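Side-chain contacts in sensor protein (Bacillus halodurans, PDB 3O5Y), which probably works as a two-component sensor histidine kinase that transfers phosphate from ATP to a protein histidine, this chain being its GAF domain: residues 55-58 and 62-65; 27-30 and 35-38. All blocks are in the same frame, centred on the assembly; numbering follows the deposited sequence.

Contact 1 of 2, residues 55-58 and 62-65. With ACT (acetate ion), chain C.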
loop_
_atom_site.group_PDB
_atom_site.type_symbol
_atom_site.label_atom_id
_atom_site.label_comp_id
_atom_site.label_asym_id
_atom_site.label_seq_id
_atom_site.Cartn_x
_atom_site.Cartn_y
_atom_site.Cartn_z
ATOM N N ILE A 55 2.952 -12.229 -1.246
ATOM C CA ILE A 55 4.204 -11.494 -1.177
ATOM C C ILE A 55 5.112 -12.214 -0.177
ATOM O O ILE A 55 4.767 -12.329 1.004
ATOM C CB ILE A 55 3.968 -10.036 -0.732
ATOM C CG1 ILE A 55 2.862 -9.383 -1.576
ATOM C CG2 ILE A 55 5.287 -9.244 -0.704
ATOM C CD1 ILE A 55 3.133 -9.272 -3.101
ATOM N N PRO A 56 6.255 -12.743 -0.662
ATOM C CA PRO A 56 7.227 -13.407 0.198
ATOM C C PRO A 56 7.934 -12.380 1.052
ATOM O O PRO A 56 8.023 -11.211 0.662
ATOM C CB PRO A 56 8.220 -14.017 -0.802
ATOM C CG PRO A 56 8.091 -13.174 -2.024
ATOM C CD PRO A 56 6.644 -12.810 -2.085
ATOM N N LYS A 57 8.434 -12.819 2.201
ATOM C CA LYS A 57 9.117 -11.943 3.132
ATOM C C LYS A 57 10.491 -11.518 2.638
ATOM O O LYS A 57 10.880 -10.360 2.809
ATOM C CB LYS A 57 9.233 -12.598 4.516
ATOM C CG LYS A 57 7.885 -12.793 5.209
ATOM C CD LYS A 57 8.032 -13.079 6.693
ATOM C CE LYS A 57 6.696 -13.560 7.257
ATOM N NZ LYS A 57 6.635 -13.633 8.749
ATOM N N GLU A 58 11.236 -12.438 2.031
ATOM C CA GLU A 58 12.615 -12.136 1.658
ATOM C C GLU A 58 12.694 -10.944 0.691
ATOM O O GLU A 58 12.016 -10.913 -0.335
ATOM C CB GLU A 58 13.314 -13.370 1.081
ATOM C CG GLU A 58 14.832 -13.239 0.956
ATOM C CD GLU A 58 15.572 -13.283 2.295
ATOM O OE1 GLU A 58 16.710 -12.753 2.391
ATOM O OE2 GLU A 58 15.020 -13.842 3.258
ATOM N N TYR A 62 7.279 -4.302 1.368
ATOM C CA TYR A 62 6.014 -4.328 2.099
ATOM C C TYR A 62 6.148 -5.009 3.483
ATOM O O TYR A 62 5.660 -4.481 4.484
ATOM C CB TYR A 62 4.896 -4.978 1.269
ATOM C CG TYR A 62 4.544 -4.287 -0.053
ATOM C CD1 TYR A 62 3.694 -4.908 -0.977
ATOM C CD2 TYR A 62 5.069 -3.042 -0.385
ATOM C CE1 TYR A 62 3.358 -4.293 -2.174
ATOM C CE2 TYR A 62 4.743 -2.415 -1.586
ATOM C CZ TYR A 62 3.873 -3.036 -2.471
ATOM O OH TYR A 62 3.549 -2.424 -3.664
ATOM N N TRP A 63 6.820 -6.160 3.546
ATOM C CA TRP A 63 7.050 -6.820 4.836
ATOM C C TRP A 63 7.968 -6.018 5.738
ATOM O O TRP A 63 7.851 -6.067 6.966
ATOM C CB TRP A 63 7.626 -8.215 4.646
ATOM C CG TRP A 63 6.581 -9.231 4.468
ATOM C CD1 TRP A 63 6.219 -9.822 3.311
ATOM C CD2 TRP A 63 5.714 -9.749 5.477
ATOM N NE1 TRP A 63 5.202 -10.720 3.525
ATOM C CE2 TRP A 63 4.867 -10.693 4.850
ATOM C CE3 TRP A 63 5.586 -9.530 6.860
ATOM C CZ2 TRP A 63 3.899 -11.423 5.552
ATOM C CZ3 TRP A 63 4.625 -10.241 7.555
ATOM C CH2 TRP A 63 3.791 -11.184 6.896
ATOM N N SER A 64 8.873 -5.262 5.131
ATOM C CA SER A 64 9.779 -4.438 5.897
ATOM C C SER A 64 9.005 -3.347 6.653
ATOM O O SER A 64 9.301 -3.059 7.812
ATOM C CB SER A 64 10.836 -3.857 4.967
ATOM O OG SER A 64 11.743 -3.073 5.695
ATOM N N ALA A 65 7.995 -2.770 6.002
ATOM C CA ALA A 65 7.126 -1.779 6.623
ATOM C C ALA A 65 6.313 -2.399 7.757
ATOM O O ALA A 65 6.175 -1.808 8.820
ATOM C CB ALA A 65 6.202 -1.170 5.586
HETATM C C ACT C . 1.939 -4.473 -6.108
HETATM O O ACT C . 3.050 -5.089 -6.058
HETATM O OXT ACT C . 1.665 -3.647 -5.185
HETATM C CH3 ACT C . 0.999 -4.743 -7.237
#
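Lys57 lies across the indole of Trp63, its aliphatic chain on the ring face. Lys57 CG sits 3.6 Å from the centroid of the five-membered ring of Trp63, almost on the ring normal, a CH-pi contact. Because CG is anti to the carbonyl carbon (chi1 -67°) and the chain runs extended beyond it, Lys57 NZ ends 4.5 Å from the centroid of the six-membered ring of Trp63, an off-centre cation-pi contact. A long methylene chain ending in a charge suits a residue exposed to solvent. Trp63 suits its place by pairing a broad face with an N-H at its edge: Trp63 NE1 donates to Ile55 O at 3.0 Å, with 153° at the hydrogen. The acceptor lies close to the indole plane, whereas the donor stands above the carbonyl plane. A leucine in place of Trp63 would probably leave Ile55 O without this donor and Lys57 without a flat surface to lie on. Tyr62 OH donates a hydrogen bond to OXT of an acetate, probably from the crystallisation liquor, at 2.7 Å, and is also hydrogen-bonded to Ser113 OG. The loop after strand 54-55 is thus fastened to helix 61-68, whose Tyr62 and Trp63 pack on Leu36 of strand 35-42 and on strand 25-32.

Contact 2 of 2, residues 27-30 and 35-38. With ACT (acetate ion), chain C.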
loop_
_atom_site.group_PDB
_atom_site.type_symbol
_atom_site.label_atom_id
_atom_site.label_comp_id
_atom_site.label_asym_id
_atom_site.label_seq_id
_atom_site.Cartn_x
_atom_site.Cartn_y
_atom_site.Cartn_z
ATOM N N SER A 27 -2.325 0.142 -4.300
ATOM C CA SER A 27 -2.720 -1.233 -4.089
ATOM C C SER A 27 -2.901 -1.439 -2.613
ATOM O O SER A 27 -2.270 -0.778 -1.796
ATOM C CB SER A 27 -1.696 -2.220 -4.647
ATOM O OG SER A 27 -0.503 -2.144 -3.914
ATOM N N PHE A 28 -3.786 -2.361 -2.272
ATOM C CA PHE A 28 -3.990 -2.695 -0.897
ATOM C C PHE A 28 -3.726 -4.176 -0.729
ATOM O O PHE A 28 -4.152 -4.999 -1.551
ATOM C CB PHE A 28 -5.400 -2.308 -0.435
ATOM C CG PHE A 28 -5.795 -2.969 0.836
ATOM C CD1 PHE A 28 -5.220 -2.577 2.045
ATOM C CD2 PHE A 28 -6.684 -4.038 0.829
ATOM C CE1 PHE A 28 -5.542 -3.224 3.233
ATOM C CE2 PHE A 28 -7.018 -4.690 2.022
ATOM C CZ PHE A 28 -6.434 -4.275 3.229
ATOM N N LEU A 29 -3.011 -4.518 0.333
ATOM C CA LEU A 29 -2.667 -5.899 0.586
ATOM C C LEU A 29 -3.158 -6.321 1.944
ATOM O O LEU A 29 -3.149 -5.534 2.887
ATOM C CB LEU A 29 -1.170 -6.126 0.440
ATOM C CG LEU A 29 -0.638 -5.811 -0.962
ATOM C CD1 LEU A 29 -0.162 -4.370 -1.057
ATOM C CD2 LEU A 29 0.480 -6.768 -1.346
ATOM N N LEU A 30 -3.605 -7.564 2.033
ATOM C CA LEU A 30 -4.286 -8.041 3.216
ATOM C C LEU A 30 -3.440 -9.120 3.860
ATOM O O LEU A 30 -2.969 -10.036 3.203
ATOM C CB LEU A 30 -5.658 -8.621 2.853
ATOM C CG LEU A 30 -6.861 -8.521 3.810
ATOM C CD1 LEU A 30 -7.803 -9.751 3.683
ATOM C CD2 LEU A 30 -6.516 -8.275 5.306
ATOM N N THR A 35 0.187 -14.463 6.126
ATOM C CA THR A 35 0.386 -14.459 4.688
ATOM C C THR A 35 -0.170 -13.140 4.121
ATOM O O THR A 35 -1.327 -12.779 4.384
ATOM C CB THR A 35 -0.318 -15.675 4.053
ATOM O OG1 THR A 35 0.179 -16.874 4.664
ATOM C CG2 THR A 35 -0.078 -15.759 2.559
ATOM N N LEU A 36 0.657 -12.426 3.357
ATOM C CA LEU A 36 0.286 -11.137 2.803
ATOM C C LEU A 36 -0.095 -11.332 1.350
ATOM O O LEU A 36 0.703 -11.839 0.560
ATOM C CB LEU A 36 1.484 -10.194 2.871
ATOM C CG LEU A 36 1.350 -8.689 3.132
ATOM C CD1 LEU A 36 2.355 -7.897 2.271
ATOM C CD2 LEU A 36 -0.056 -8.133 3.007
ATOM N N LYS A 37 -1.298 -10.912 0.987
ATOM C CA LYS A 37 -1.784 -11.094 -0.368
ATOM C C LYS A 37 -2.258 -9.788 -0.999
ATOM O O LYS A 37 -2.948 -9.002 -0.350
ATOM C CB LYS A 37 -2.922 -12.103 -0.375
ATOM C CG LYS A 37 -2.472 -13.551 -0.258
ATOM C CD LYS A 37 -3.491 -14.388 0.523
ATOM C CE LYS A 37 -3.205 -15.890 0.447
ATOM N NZ LYS A 37 -4.136 -16.575 -0.487
ATOM N N LEU A 38 -1.890 -9.561 -2.261
ATOM C CA LEU A 38 -2.466 -8.461 -3.036
ATOM C C LEU A 38 -3.981 -8.649 -3.074
ATOM O O LEU A 38 -4.469 -9.712 -3.468
ATOM C CB LEU A 38 -1.951 -8.489 -4.472
ATOM C CG LEU A 38 -1.724 -7.199 -5.268
ATOM C CD1 LEU A 38 -1.819 -7.502 -6.765
ATOM C CD2 LEU A 38 -2.626 -6.033 -4.886
HETATM C C ACT C . 1.939 -4.473 -6.108
HETATM O O ACT C . 3.050 -5.089 -6.058
HETATM O OXT ACT C . 1.665 -3.647 -5.185
HETATM C CH3 ACT C . 0.999 -4.743 -7.237
#
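Leu29 holds CG anti to its carbonyl carbon (chi1 -61°), which lays Leu29 CG 3.8 Å from Leu38 CA and brings Leu29 CD2 equally near Leu38 N, across to the partner strand. Leu36, with chi1 at -145°, swings CD2 inward to 3.4 Å from Leu29 CB. Leucine suits both positions: its branched, apolar end packs on the buried face of the sheet, where Leu29 and Leu36 also meet Tyr62 of helix 61-68. Leu38 sends CD2 to Ser27 CB at 3.9 Å and places CD1 4.0 Å from the acetate CH3. Strands 25-32 and 35-42 form a beta hairpin in the antiparallel sheet of the GAF domain, and the two short segments run at 150° to each other. Leu30 and Lys37 are a hydrogen-bonded pair: Leu30 N to Lys37 O and Lys37 N to Leu30 O each measure 2.9 Å. Leu29 and Leu38 are the neighbouring non-hydrogen-bonded pair, where Leu29 CA adds a CA-H...O contact to Lys37 O. On the sheet face of Leu30 and Lys37, Leu30 meets Leu6 of helix 6-20, while the flexible lysine chain suits an exposed place. Small Ser27 uses its OG to bond acetate OXT at 2.9 Å. Arg25 NH1 is another hydrogen-bond partner of the ion.

How the contacts relate
From the N terminus, the chain first makes contact 2, where strand 25-32 turns back into strand 35-42 and closes a short hairpin loop. After strand 35-42 it passes through a longer connection to strand 54-55 and then makes contact 1, closing a second short loop as it enters helix 61-68. The contacts therefore follow in series, neither enclosing nor crossing the other, with centres about 10 Å apart. They meet in space: a probable hydrogen bond joins Ile55 N to Leu36 O (2.9 Å), extending the sheet from the hairpin, and Leu29 CD1 packs on the Tyr62 ring at CE1. Hairpin, edge strand and helix are thereby tied together within one GAF domain.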